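Local coordinates for ThiJ/PfpI domain protein (Brachyspira murdochii, PDB 4HCJ) that is of unknown function but belongs to the DJ-1/PfpI family, binds magnesium and is probably related to hydrolases, at residues 18-24 / 76-80; 67-73 / 96-102; 90-95 / 113-119; 120-126 / 138-143. All blocks are in the same frame, centred on the assembly; numbering follows the deposited sequence. Where two conformers were deposited one is given.

Interaction 1 (18-24 / 76-80); sequences NFQDEEY and VGGIG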
loop_
_atom_site.group_PDB
_atom_site.type_symbol
_atom_site.label_atom_id
_atom_site.label_comp_id
_atom_site.label_asym_id
_atom_site.label_seq_id
_atom_site.Cartn_x
_atom_site.Cartn_y
_atom_site.Cartn_z
ATOM N N ASN A 18 10.026 -11.217 2.885
ATOM C CA ASN A 18 10.794 -9.988 2.978
ATOM C C ASN A 18 10.000 -8.715 2.750
ATOM O O ASN A 18 10.552 -7.699 2.319
ATOM C CB ASN A 18 12.039 -10.043 2.096
ATOM C CG ASN A 18 12.995 -11.098 2.569
ATOM O OD1 ASN A 18 13.107 -11.350 3.768
ATOM N ND2 ASN A 18 13.647 -11.767 1.638
ATOM N N PHE A 19 8.712 -8.735 3.107
ATOM C CA PHE A 19 7.982 -7.486 3.252
ATOM C C PHE A 19 8.525 -6.718 4.467
ATOM O O PHE A 19 9.151 -7.280 5.368
ATOM C CB PHE A 19 6.473 -7.732 3.364
ATOM C CG PHE A 19 6.038 -8.430 4.644
ATOM C CD1 PHE A 19 5.762 -7.700 5.796
ATOM C CD2 PHE A 19 5.907 -9.813 4.689
ATOM C CE1 PHE A 19 5.359 -8.331 6.971
ATOM C CE2 PHE A 19 5.505 -10.455 5.860
ATOM C CZ PHE A 19 5.237 -9.716 7.004
ATOM N N GLN A 20 8.278 -5.414 4.483
ATOM C CA GLN A 20 8.793 -4.572 5.550
ATOM C C GLN A 20 7.919 -4.703 6.793
ATOM O O GLN A 20 6.792 -4.201 6.820
ATOM C CB GLN A 20 8.867 -3.114 5.088
ATOM C CG GLN A 20 9.663 -2.229 6.022
ATOM C CD GLN A 20 11.140 -2.525 5.967
ATOM O OE1 GLN A 20 11.735 -2.534 4.887
ATOM N NE2 GLN A 20 11.734 -2.816 7.122
ATOM N N ASP A 21 8.434 -5.375 7.824
ATOM C CA ASP A 21 7.611 -5.705 8.983
ATOM C C ASP A 21 6.885 -4.499 9.569
ATOM O O ASP A 21 5.685 -4.566 9.833
ATOM C CB ASP A 21 8.453 -6.347 10.103
ATOM C CG ASP A 21 9.132 -7.632 9.687
ATOM O OD1 ASP A 21 8.996 -8.640 10.419
ATOM O OD2 ASP A 21 9.824 -7.620 8.649
ATOM N N GLU A 22 7.599 -3.403 9.807
ATOM C CA GLU A 22 6.988 -2.303 10.541
ATOM C C GLU A 22 5.826 -1.714 9.764
ATOM O O GLU A 22 4.803 -1.322 10.323
ATOM C CB GLU A 22 8.005 -1.188 10.785
ATOM C CG GLU A 22 9.257 -1.610 11.522
ATOM C CD GLU A 22 10.420 -1.944 10.594
ATOM O OE1 GLU A 22 10.200 -2.542 9.512
ATOM O OE2 GLU A 22 11.575 -1.596 10.946
ATOM N N GLU A 23 6.000 -1.628 8.452
ATOM C CA GLU A 23 4.976 -1.021 7.603
ATOM C C GLU A 23 3.675 -1.790 7.701
ATOM O O GLU A 23 2.596 -1.184 7.764
ATOM C CB GLU A 23 5.449 -0.957 6.149
ATOM C CG GLU A 23 6.641 -0.032 5.924
ATOM C CD GLU A 23 7.196 -0.083 4.513
ATOM O OE1 GLU A 23 6.633 -0.811 3.680
ATOM O OE2 GLU A 23 8.205 0.616 4.239
ATOM N N TYR A 24 3.772 -3.122 7.722
ATOM C CA TYR A 24 2.607 -3.968 7.867
ATOM C C TYR A 24 2.079 -3.983 9.308
ATOM O O TYR A 24 0.919 -3.628 9.551
ATOM C CB TYR A 24 2.913 -5.404 7.393
ATOM C CG TYR A 24 1.774 -6.363 7.686
ATOM C CD1 TYR A 24 0.565 -6.295 6.986
ATOM C CD2 TYR A 24 1.904 -7.327 8.679
ATOM C CE1 TYR A 24 -0.471 -7.156 7.273
ATOM C CE2 TYR A 24 0.870 -8.202 8.963
ATOM C CZ TYR A 24 -0.315 -8.113 8.257
ATOM O OH TYR A 24 -1.330 -8.994 8.547
ATOM N N VAL A 76 2.587 -2.413 0.628
ATOM C CA VAL A 76 3.676 -2.448 1.590
ATOM C C VAL A 76 4.998 -2.688 0.871
ATOM O O VAL A 76 5.041 -3.420 -0.124
ATOM C CB VAL A 76 3.398 -3.555 2.658
ATOM C CG1 VAL A 76 4.625 -3.879 3.497
ATOM C CG2 VAL A 76 2.232 -3.133 3.549
ATOM N N GLY A 77 6.060 -2.059 1.367
ATOM C CA GLY A 77 7.376 -2.184 0.795
ATOM C C GLY A 77 8.222 -3.293 1.408
ATOM O O GLY A 77 7.748 -4.416 1.678
ATOM N N GLY A 78 9.492 -2.954 1.616
ATOM C CA GLY A 78 10.510 -3.913 1.996
ATOM C C GLY A 78 11.258 -4.400 0.773
ATOM O O GLY A 78 10.774 -4.305 -0.357
ATOM N N ILE A 79 12.430 -4.975 1.005
ATOM C CA ILE A 79 13.246 -5.462 -0.096
ATOM C C ILE A 79 12.506 -6.494 -0.947
ATOM O O ILE A 79 12.693 -6.549 -2.165
ATOM C CB ILE A 79 14.616 -5.985 0.431
ATOM C CG1 ILE A 79 15.570 -6.319 -0.724
ATOM C CG2 ILE A 79 14.435 -7.165 1.384
ATOM C CD1 ILE A 79 17.007 -6.582 -0.277
ATOM N N GLY A 80 11.633 -7.296 -0.328
ATOM C CA GLY A 80 10.872 -8.261 -1.100
ATOM C C GLY A 80 9.914 -7.633 -2.107
ATOM O O GLY A 80 9.522 -8.270 -3.082
HETATM O O HOH W 1 13.650 -4.039 3.523
HETATM O O HOH W 2 9.750 -0.043 2.131
#
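Gln20 and Gly78 bring their CA atoms within 4.0 Å of each other as the two backbones pass in opposite directions. Two backbone hydrogen bonds fasten the segments together, Gly80 N to Asn18 O at 2.9 Å and Gln20 N to Gly77 O at 3.0 Å. A CB on Gly78 would drive into Gln20 N and Asn18 O and, at its backbone angles, jam against the carbonyl oxygen of Gly77; one on Gly80 would strike Asn18 O, so glycine suits both places. Gln20 also holds the N-cap position of helix 21-33.

From the first turn of that helix Glu23 reaches back. Its CG lies anti to the carbonyl carbon (chi1 -66°) and the rest of the chain is extended, which carries OE1 to Gly77 N at 2.7 Å, met almost head-on along the C-O bond. OE2 takes a water that in turn accepts from Gly78 N, so one carboxylate serves two successive amides. Gln20 works similarly: its OE1 accepts from a water bound to Ile79 N, while NE2 gives a nearly straight bond (173°) to the syn lone pair of Glu22 OE1, which fixes the amide's rotation. Val76 CG1 lies beside Glu23 OE1 at 3.7 Å, with its apolar neighbour Phe19 CB at 4.3 Å.

Loops meeting beyond the ends of neighbouring parallel strands, here 9-13 and 72-75, mark the active-site edge of flavodoxin-like folds. Glu23 and the glycine-rich loop stand where relatives have their active-site pocket, but this chain lacks the nucleophilic cysteine there, so the geometry implies no reactivity.

Interaction 2 (67-73 / 96-102); sequences AVEFDAV and LFLDNQK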
loop_
_atom_site.group_PDB
_atom_site.type_symbol
_atom_site.label_atom_id
_atom_site.label_comp_id
_atom_site.label_asym_id
_atom_site.label_seq_id
_atom_site.Cartn_x
_atom_site.Cartn_y
_atom_site.Cartn_z
ATOM N N ALA A 67 -12.500 -5.602 -5.665
ATOM C CA ALA A 67 -12.476 -4.252 -5.105
ATOM C C ALA A 67 -13.731 -3.873 -4.316
ATOM O O ALA A 67 -13.666 -3.040 -3.419
ATOM C CB ALA A 67 -12.201 -3.212 -6.191
ATOM N N VAL A 68 -14.861 -4.492 -4.643
ATOM C CA VAL A 68 -16.117 -4.164 -3.969
ATOM C C VAL A 68 -16.074 -4.521 -2.485
ATOM O O VAL A 68 -16.877 -4.025 -1.698
ATOM C CB VAL A 68 -17.334 -4.848 -4.654
ATOM C CG1 VAL A 68 -17.433 -6.312 -4.255
ATOM C CG2 VAL A 68 -18.623 -4.115 -4.317
ATOM N N GLU A 69 -15.118 -5.365 -2.098
ATOM C CA GLU A 69 -15.029 -5.836 -0.722
ATOM C C GLU A 69 -14.102 -5.008 0.160
ATOM O O GLU A 69 -13.898 -5.356 1.320
ATOM C CB GLU A 69 -14.568 -7.297 -0.697
ATOM C CG GLU A 69 -15.495 -8.251 -1.444
ATOM C CD GLU A 69 -15.076 -9.698 -1.309
ATOM O OE1 GLU A 69 -15.862 -10.574 -1.715
ATOM O OE2 GLU A 69 -13.967 -9.961 -0.795
ATOM N N PHE A 70 -13.537 -3.934 -0.388
ATOM C CA PHE A 70 -12.548 -3.124 0.335
ATOM C C PHE A 70 -12.757 -1.636 0.118
ATOM O O PHE A 70 -13.241 -1.223 -0.926
ATOM C CB PHE A 70 -11.132 -3.500 -0.110
ATOM C CG PHE A 70 -10.769 -4.918 0.183
ATOM C CD1 PHE A 70 -10.374 -5.279 1.454
ATOM C CD2 PHE A 70 -10.822 -5.891 -0.812
ATOM C CE1 PHE A 70 -10.039 -6.588 1.758
ATOM C CE2 PHE A 70 -10.485 -7.209 -0.519
ATOM C CZ PHE A 70 -10.101 -7.557 0.771
ATOM N N ASP A 71 -12.351 -0.831 1.100
ATOM C CA ASP A 71 -12.372 0.624 0.969
ATOM C C ASP A 71 -11.035 1.185 0.482
ATOM O O ASP A 71 -10.984 2.321 -0.005
ATOM C CB ASP A 71 -12.698 1.273 2.318
ATOM C CG ASP A 71 -14.062 0.892 2.852
ATOM O OD1 ASP A 71 -14.957 0.513 2.059
ATOM O OD2 ASP A 71 -14.222 0.993 4.082
ATOM N N ALA A 72 -9.957 0.432 0.655
ATOM C CA ALA A 72 -8.604 0.901 0.378
ATOM C C ALA A 72 -7.728 -0.291 0.082
ATOM O O ALA A 72 -7.979 -1.399 0.592
ATOM C CB ALA A 72 -8.041 1.641 1.577
ATOM N N VAL A 73 -6.680 -0.035 -0.688
ATOM C CA VAL A 73 -5.565 -0.955 -0.848
ATOM C C VAL A 73 -4.303 -0.263 -0.350
ATOM O O VAL A 73 -4.131 0.946 -0.538
ATOM C CB VAL A 73 -5.434 -1.443 -2.318
ATOM C CG1 VAL A 73 -5.166 -0.285 -3.288
ATOM C CG2 VAL A 73 -4.352 -2.494 -2.451
ATOM N N LEU A 96 -7.134 -0.751 -10.568
ATOM C CA LEU A 96 -8.491 -1.206 -10.252
ATOM C C LEU A 96 -9.068 -0.390 -9.100
ATOM O O LEU A 96 -10.203 0.094 -9.155
ATOM C CB LEU A 96 -8.476 -2.687 -9.870
ATOM C CG LEU A 96 -9.801 -3.312 -9.416
ATOM C CD1 LEU A 96 -10.754 -3.433 -10.573
ATOM C CD2 LEU A 96 -9.521 -4.667 -8.767
ATOM N N PHE A 97 -8.293 -0.249 -8.032
ATOM C CA PHE A 97 -8.774 0.495 -6.874
ATOM C C PHE A 97 -8.954 1.968 -7.211
ATOM O O PHE A 97 -9.956 2.575 -6.836
ATOM C CB PHE A 97 -7.865 0.278 -5.666
ATOM C CG PHE A 97 -8.220 -0.954 -4.873
ATOM C CD1 PHE A 97 -7.969 -2.223 -5.355
ATOM C CD2 PHE A 97 -8.821 -0.833 -3.632
ATOM C CE1 PHE A 97 -8.318 -3.341 -4.622
ATOM C CE2 PHE A 97 -9.178 -1.956 -2.891
ATOM C CZ PHE A 97 -8.927 -3.209 -3.392
ATOM N N LEU A 98 -7.997 2.550 -7.934
ATOM C CA LEU A 98 -8.134 3.961 -8.304
ATOM C C LEU A 98 -9.401 4.189 -9.122
ATOM O O LEU A 98 -10.167 5.123 -8.863
ATOM C CB LEU A 98 -6.917 4.471 -9.062
ATOM C CG LEU A 98 -6.852 6.001 -9.134
ATOM C CD1 LEU A 98 -6.466 6.616 -7.792
ATOM C CD2 LEU A 98 -5.904 6.432 -10.236
ATOM N N ASP A 99 -9.615 3.340 -10.123
ATOM C CA ASP A 99 -10.746 3.515 -11.043
ATOM C C ASP A 99 -12.093 3.292 -10.369
ATOM O O ASP A 99 -13.109 3.788 -10.842
ATOM C CB ASP A 99 -10.602 2.583 -12.244
ATOM C CG ASP A 99 -9.474 2.995 -13.176
ATOM O OD1 ASP A 99 -8.933 4.112 -13.012
ATOM O OD2 ASP A 99 -9.136 2.199 -14.076
ATOM N N ASN A 100 -12.092 2.544 -9.272
ATOM C CA ASN A 100 -13.304 2.306 -8.514
ATOM C C ASN A 100 -13.472 3.264 -7.356
ATOM O O ASN A 100 -14.255 3.010 -6.441
ATOM C CB ASN A 100 -13.377 0.857 -8.057
ATOM C CG ASN A 100 -13.818 -0.060 -9.176
ATOM O OD1 ASN A 100 -15.008 -0.156 -9.470
ATOM N ND2 ASN A 100 -12.878 -0.707 -9.826
ATOM N N GLN A 101 -12.735 4.371 -7.409
ATOM C CA GLN A 101 -12.884 5.464 -6.448
ATOM C C GLN A 101 -12.572 5.031 -5.021
ATOM O O GLN A 101 -13.156 5.553 -4.070
ATOM C CB GLN A 101 -14.279 6.101 -6.532
ATOM C CG GLN A 101 -14.482 7.004 -7.742
ATOM C CD GLN A 101 -14.438 6.250 -9.055
ATOM O OE1 GLN A 101 -15.150 5.261 -9.241
ATOM N NE2 GLN A 101 -13.597 6.712 -9.977
ATOM N N LYS A 102 -11.647 4.087 -4.879
ATOM C CA LYS A 102 -11.173 3.669 -3.565
ATOM C C LYS A 102 -9.892 4.411 -3.203
ATOM O O LYS A 102 -9.286 5.110 -4.022
ATOM C CB LYS A 102 -10.853 2.174 -3.551
ATOM C CG LYS A 102 -11.932 1.262 -4.078
ATOM C CD LYS A 102 -13.144 1.227 -3.207
ATOM C CE LYS A 102 -14.178 0.315 -3.846
ATOM N NZ LYS A 102 -15.006 -0.390 -2.882
HETATM O O HOH W 3 -17.622 -1.341 -2.068
#
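Lys102 NZ is gripped by two backbone carbonyls, Phe70 O at 2.8 Å and Ala67 O at 3.0 Å, and makes a weak bond to a water that donates to Val68 O. The ammonium thus clasps the 3-10 turn 67-69 and the residue after it; Ala67 O also accepts from Phe70 N on the opposite face of its plane. The long side chain, bent at chi2 (-68°), folds over Asp71 O on the way.

Lys102 follows the end of helix 88-99, closed by a Schellman motif in which Gln101 takes the positive phi and Lys102 N bonds to Phe97 O. The contact joins helix and strand of the beta-alpha-beta unit 72-75, 88-99, 103-107.

Here Phe97 is wedged between apolar groups. Val73 CB sits over the centre of one ring face, 3.7 Å from the centroid in a CH-pi contact, Ala67 CB lies over the other face nearer the rim, and Phe70 CB meets the edge in plane, 3.7 Å from CE2. With an alanine in place of Phe97, Val73 and Ala67 would probably lose the ring that separates them, and Phe70 CB its neighbour at the edge.

Interaction 3 (90-95 / 113-119); sequences TQGLAK and IMANAKI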
loop_
_atom_site.group_PDB
_atom_site.type_symbol
_atom_site.label_atom_id
_atom_site.label_comp_id
_atom_site.label_asym_id
_atom_site.label_seq_id
_atom_site.Cartn_x
_atom_site.Cartn_y
_atom_site.Cartn_z
ATOM N N THR A 90 0.041 -6.577 -9.614
ATOM C CA THR A 90 0.032 -5.576 -8.557
ATOM C C THR A 90 -0.268 -4.194 -9.134
ATOM O O THR A 90 -1.016 -3.421 -8.552
ATOM C CB THR A 90 1.352 -5.583 -7.793
ATOM O OG1 THR A 90 2.402 -5.364 -8.730
ATOM C CG2 THR A 90 1.557 -6.923 -7.066
ATOM N N GLN A 91 0.291 -3.907 -10.307
ATOM C CA GLN A 91 -0.050 -2.663 -10.993
ATOM C C GLN A 91 -1.530 -2.636 -11.342
ATOM O O GLN A 91 -2.197 -1.605 -11.217
ATOM C CB GLN A 91 0.802 -2.495 -12.252
ATOM C CG GLN A 91 2.282 -2.338 -11.969
ATOM C CD GLN A 91 3.112 -2.326 -13.223
ATOM O OE1 GLN A 91 2.597 -2.207 -14.329
ATOM N NE2 GLN A 91 4.410 -2.484 -13.059
ATOM N N GLY A 92 -2.058 -3.786 -11.758
ATOM C CA GLY A 92 -3.459 -3.892 -12.103
ATOM C C GLY A 92 -4.357 -3.607 -10.906
ATOM O O GLY A 92 -5.398 -2.970 -11.050
ATOM N N LEU A 93 -3.971 -4.079 -9.721
ATOM C CA LEU A 93 -4.754 -3.768 -8.521
ATOM C C LEU A 93 -4.713 -2.280 -8.182
ATOM O O LEU A 93 -5.720 -1.715 -7.743
ATOM C CB LEU A 93 -4.303 -4.612 -7.330
ATOM C CG LEU A 93 -4.600 -6.111 -7.439
ATOM C CD1 LEU A 93 -4.041 -6.856 -6.231
ATOM C CD2 LEU A 93 -6.099 -6.372 -7.578
ATOM N N ALA A 94 -3.569 -1.636 -8.365
ATOM C CA ALA A 94 -3.484 -0.195 -8.125
ATOM C C ALA A 94 -4.493 0.548 -9.006
ATOM O O ALA A 94 -5.240 1.411 -8.536
ATOM C CB ALA A 94 -2.087 0.310 -8.394
ATOM N N LYS A 95 -4.518 0.200 -10.289
ATOM C CA LYS A 95 -5.425 0.845 -11.229
ATOM C C LYS A 95 -6.883 0.509 -10.922
ATOM O O LYS A 95 -7.758 1.376 -11.001
ATOM C CB LYS A 95 -5.077 0.443 -12.665
ATOM C CG LYS A 95 -3.686 0.889 -13.086
ATOM C CD LYS A 95 -3.405 0.640 -14.553
ATOM C CE LYS A 95 -2.051 -0.021 -14.745
ATOM N NZ LYS A 95 -2.146 -1.506 -14.634
ATOM N N ILE A 113 5.236 0.417 -7.020
ATOM C CA ILE A 113 4.203 -0.291 -7.770
ATOM C C ILE A 113 3.214 0.715 -8.357
ATOM O O ILE A 113 2.810 0.622 -9.519
ATOM C CB ILE A 113 3.473 -1.314 -6.894
ATOM C CG1 ILE A 113 4.444 -2.432 -6.472
ATOM C CG2 ILE A 113 2.254 -1.899 -7.613
ATOM C CD1 ILE A 113 3.898 -3.345 -5.370
HETATM N N MSE A 114 2.781 1.654 -7.519
HETATM C CA MSE A 114 1.851 2.693 -7.951
HETATM C C MSE A 114 2.447 3.579 -9.060
HETATM O O MSE A 114 1.768 3.894 -10.055
HETATM C CB MSE A 114 1.421 3.513 -6.738
HETATM C CG MSE A 114 0.608 2.676 -5.736
HETATM SE SE MSE A 114 0.545 3.407 -3.934
HETATM C CE MSE A 114 -0.330 5.114 -4.263
ATOM N N ALA A 115 3.717 3.946 -8.900
ATOM C CA ALA A 115 4.382 4.748 -9.913
ATOM C C ALA A 115 4.424 3.997 -11.242
ATOM O O ALA A 115 4.116 4.555 -12.301
ATOM C CB ALA A 115 5.787 5.097 -9.455
ATOM N N ASN A 116 4.815 2.727 -11.181
ATOM C CA ASN A 116 4.932 1.910 -12.383
ATOM C C ASN A 116 3.582 1.618 -13.038
ATOM O O ASN A 116 3.524 1.386 -14.243
ATOM C CB ASN A 116 5.670 0.616 -12.081
ATOM C CG ASN A 116 7.154 0.816 -11.835
ATOM O OD1 ASN A 116 7.688 1.906 -12.024
ATOM N ND2 ASN A 116 7.829 -0.247 -11.430
ATOM N N ALA A 117 2.506 1.649 -12.258
ATOM C CA ALA A 117 1.147 1.502 -12.777
ATOM C C ALA A 117 0.645 2.773 -13.470
ATOM O O ALA A 117 -0.467 2.781 -14.014
ATOM C CB ALA A 117 0.197 1.147 -11.646
ATOM N N LYS A 118 1.442 3.841 -13.440
ATOM C CA LYS A 118 1.106 5.125 -14.070
ATOM C C LYS A 118 -0.076 5.810 -13.410
ATOM O O LYS A 118 -0.813 6.549 -14.061
ATOM C CB LYS A 118 0.861 4.971 -15.572
ATOM C CG LYS A 118 2.043 4.404 -16.282
ATOM C CD LYS A 118 3.198 5.332 -16.088
ATOM C CE LYS A 118 4.395 4.587 -15.621
ATOM N NZ LYS A 118 5.350 4.459 -16.772
ATOM N N ILE A 119 -0.259 5.581 -12.120
ATOM C CA ILE A 119 -1.302 6.295 -11.392
ATOM C C ILE A 119 -0.778 7.480 -10.596
ATOM O O ILE A 119 -1.554 8.176 -9.951
ATOM C CB ILE A 119 -2.150 5.364 -10.483
ATOM C CG1 ILE A 119 -1.343 4.794 -9.300
ATOM C CG2 ILE A 119 -2.839 4.262 -11.311
ATOM C CD1 ILE A 119 -2.241 4.406 -8.127
#
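Gln91, Ile113 and Ala117 carry this contact between helix 88-99 and the end of helix 110-116, and no hydrogen bond crosses it. Ala117 is small enough to let the backbones close to 4.7 Å between Gln91 CA and Ala117 CA; its CB rests 3.7 Å from Gln91 CB and also meets Ala94 CB. The Gln91 chain, extended beyond CG (chi2 174°), runs across the helix end and brings NE2 within 3.5 Å of Asn116 CB, the two amide planes turned 73° apart. Neither amide pairs with the other: Gln91 NE2 and Asn116 ND2 both donate to Trp85 O. An alanine in place of Gln91 would probably leave Trp85 O with one donor fewer and uncover the flank of Asn116.

Ile113 reaches the other end of the patch, where CG2, anti to the backbone N, lies 3.6 Å from Thr90 OG1. The threonine crosses it at about a right angle, its hydroxyl held by Leu84 O. Ile119 CD1 meets Ala94 CB at 4.1 Å, just past the Schellman turn at Lys118.

Toward the sheet, Ala94, Ile113 and Met114 touch Phe75 of strand 72-75, Ile119 and Met114 touch Val104 of strand 103-107, and Thr90 meets Val13 of strand 9-13.

Interaction 4 (120-126 / 138-143); sequences LEEINVT and GNANIM
Met143 N to Val125 O and Glu122 N to Asn139 O, both 2.8 Å, are the shortest hydrogen bonds of this contact. Between them Asn141 N reaches Ile123 O and Asn141 O receives Val125 N, each at 2.9 Å. Asn141 therefore gives to and takes from residues on either side of Asn124, the pattern of parallel strands.

Asn139 ND2 donates to Glu121 OE2 at 2.9 Å from above the carboxylate plane, though the oxygen lies in the amide's own plane. Asn141 ND2 meets Asn124 OD1 at 3.0 Å nearly along the C=O axis, the planes 63° apart. A water donates to both Glu122 OE2 and Asn139 OD1. A magnesium ion lies about 4 Å from the Glu122 side chain, too far for direct coordination.

Strands 124-125 and 141-142 lie side by side, joined through helix 132-137 in a beta-alpha-beta crossover. The helix ends at His137, a magnesium-binding residue of this protein, though no ion is bound to it in this chain's model. Asn139, at phi 69°, takes a conformation that asparagine tolerates well.

On the face carrying Val125 and Ile142, away from Asn124 and Asn141, Val125 CG2 meets Ala140 CB at 3.7 Å, and both residues continue onto Val135. Leu120 reaches helix 110-116. In one of its two conformers, selenomethionine Met143 sets its SE beside the amide of Asn124, 3.7 Å from CG.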
loop_
_atom_site.group_PDB
_atom_site.type_symbol
_atom_site.label_atom_id
_atom_site.label_comp_id
_atom_site.label_asym_id
_atom_site.label_seq_id
_atom_site.Cartn_x
_atom_site.Cartn_y
_atom_site.Cartn_z
ATOM N N LEU A 120 0.523 7.735 -10.666
ATOM C CA LEU A 120 1.117 8.847 -9.929
ATOM C C LEU A 120 1.592 9.970 -10.850
ATOM O O LEU A 120 2.272 10.898 -10.394
ATOM C CB LEU A 120 2.268 8.393 -9.033
ATOM C CG LEU A 120 1.925 7.278 -8.040
ATOM C CD1 LEU A 120 3.143 6.953 -7.171
ATOM C CD2 LEU A 120 0.741 7.649 -7.172
ATOM N N GLU A 121 1.247 9.917 -12.137
ATOM C CA GLU A 121 1.682 10.973 -13.041
ATOM C C GLU A 121 1.083 12.316 -12.627
ATOM O O GLU A 121 -0.137 12.450 -12.501
ATOM C CB GLU A 121 1.315 10.643 -14.482
ATOM C CG GLU A 121 1.934 9.371 -14.994
ATOM C CD GLU A 121 1.998 9.335 -16.507
ATOM O OE1 GLU A 121 0.936 9.300 -17.163
ATOM O OE2 GLU A 121 3.120 9.343 -17.053
ATOM N N GLU A 122 1.947 13.306 -12.400
ATOM C CA GLU A 122 1.537 14.649 -11.989
ATOM C C GLU A 122 0.898 14.679 -10.595
ATOM O O GLU A 122 0.219 15.639 -10.268
ATOM C CB GLU A 122 0.639 15.322 -13.038
ATOM C CG GLU A 122 1.072 15.059 -14.462
ATOM C CD GLU A 122 2.491 15.489 -14.754
ATOM O OE1 GLU A 122 2.899 16.560 -14.260
ATOM O OE2 GLU A 122 3.214 14.762 -15.483
ATOM N N ILE A 123 1.145 13.648 -9.783
ATOM C CA ILE A 123 0.605 13.563 -8.430
ATOM C C ILE A 123 1.711 13.818 -7.412
ATOM O O ILE A 123 2.841 13.339 -7.565
ATOM C CB ILE A 123 -0.023 12.164 -8.170
ATOM C CG1 ILE A 123 -1.082 11.806 -9.218
ATOM C CG2 ILE A 123 -0.585 12.056 -6.748
ATOM C CD1 ILE A 123 -2.261 12.775 -9.276
ATOM N N ASN A 124 1.380 14.568 -6.359
ATOM C CA ASN A 124 2.302 14.794 -5.252
ATOM C C ASN A 124 2.366 13.571 -4.355
ATOM O O ASN A 124 1.324 13.077 -3.891
ATOM C CB ASN A 124 1.863 15.986 -4.405
ATOM C CG ASN A 124 1.902 17.292 -5.167
ATOM O OD1 ASN A 124 2.506 17.416 -6.225
ATOM N ND2 ASN A 124 1.266 18.293 -4.609
ATOM N N VAL A 125 3.586 13.104 -4.095
ATOM C CA VAL A 125 3.813 11.885 -3.332
ATOM C C VAL A 125 5.071 12.018 -2.502
ATOM O O VAL A 125 5.851 12.964 -2.665
ATOM C CB VAL A 125 3.964 10.641 -4.252
ATOM C CG1 VAL A 125 2.776 10.480 -5.184
ATOM C CG2 VAL A 125 5.273 10.687 -5.023
ATOM N N THR A 126 5.282 11.032 -1.634
ATOM C CA THR A 126 6.596 10.801 -1.100
ATOM C C THR A 126 6.928 9.318 -1.277
ATOM O O THR A 126 6.090 8.545 -1.754
ATOM C CB THR A 126 6.716 11.296 0.353
ATOM O OG1 THR A 126 8.084 11.193 0.748
ATOM C CG2 THR A 126 5.807 10.497 1.288
ATOM N N GLY A 138 7.967 7.783 -13.116
ATOM C CA GLY A 138 6.523 7.757 -13.243
ATOM C C GLY A 138 5.835 9.115 -13.202
ATOM O O GLY A 138 4.612 9.175 -13.043
ATOM N N ASN A 139 6.610 10.190 -13.344
ATOM C CA ASN A 139 6.095 11.562 -13.466
ATOM C C ASN A 139 5.470 12.108 -12.186
ATOM O O ASN A 139 4.765 13.121 -12.230
ATOM C CB ASN A 139 5.177 11.738 -14.685
ATOM C CG ASN A 139 5.963 11.761 -15.973
ATOM O OD1 ASN A 139 7.029 12.371 -16.034
ATOM N ND2 ASN A 139 5.469 11.089 -16.996
ATOM N N ALA A 140 5.753 11.480 -11.054
ATOM C CA ALA A 140 5.271 11.989 -9.780
ATOM C C ALA A 140 6.125 13.157 -9.297
ATOM O O ALA A 140 7.281 13.304 -9.705
ATOM C CB ALA A 140 5.253 10.878 -8.754
ATOM N N ASN A 141 5.567 13.960 -8.392
ATOM C CA ASN A 141 6.309 15.028 -7.734
ATOM C C ASN A 141 6.656 14.587 -6.327
ATOM O O ASN A 141 5.765 14.287 -5.539
ATOM C CB ASN A 141 5.488 16.315 -7.652
ATOM C CG ASN A 141 4.829 16.664 -8.961
ATOM O OD1 ASN A 141 5.501 16.769 -9.993
ATOM N ND2 ASN A 141 3.511 16.832 -8.941
ATOM N N ILE A 142 7.943 14.551 -6.005
ATOM C CA ILE A 142 8.370 14.091 -4.696
ATOM C C ILE A 142 8.394 15.246 -3.705
ATOM O O ILE A 142 9.160 16.214 -3.857
ATOM C CB ILE A 142 9.736 13.382 -4.754
ATOM C CG1 ILE A 142 9.653 12.151 -5.673
ATOM C CG2 ILE A 142 10.153 12.961 -3.354
ATOM C CD1 ILE A 142 10.930 11.412 -5.822
HETATM N N MSE A 143 7.575 15.151 -2.665
HETATM C CA MSE A 143 7.499 16.199 -1.657
HETATM C C MSE A 143 8.395 15.880 -0.466
HETATM O O MSE A 143 8.582 14.715 -0.119
HETATM C CB MSE A 143 6.054 16.362 -1.189
HETATM C CG MSE A 143 5.016 16.293 -2.305
HETATM SE SE MSE A 143 5.245 17.587 -3.723
HETATM C CE MSE A 143 4.717 19.178 -2.699
HETATM O O HOH W 4 2.907 7.073 -12.174
HETATM O O HOH W 5 5.888 15.098 -15.356
#

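How the interactions relate
From the N terminus, interaction 1 ties the loop and helix start after strand 9-13 to the loop after strand 72-75, closing a loop of about fifty residues. Interaction 2 crosses it: 67-73 lies inside that span and 96-102 beyond it, with the two centres 22 Å apart on opposite sides of the chain's centre. Interaction 3 in turn crosses interaction 2. Both use helix 88-99, and Leu98 touches Ile119 where they meet. Interaction 4 follows in series, its Leu120 packing against Met114 and Ala115 of interaction 3, and closes the small two-stranded unit. Together they join strand ends, covering helices and the outlying unit.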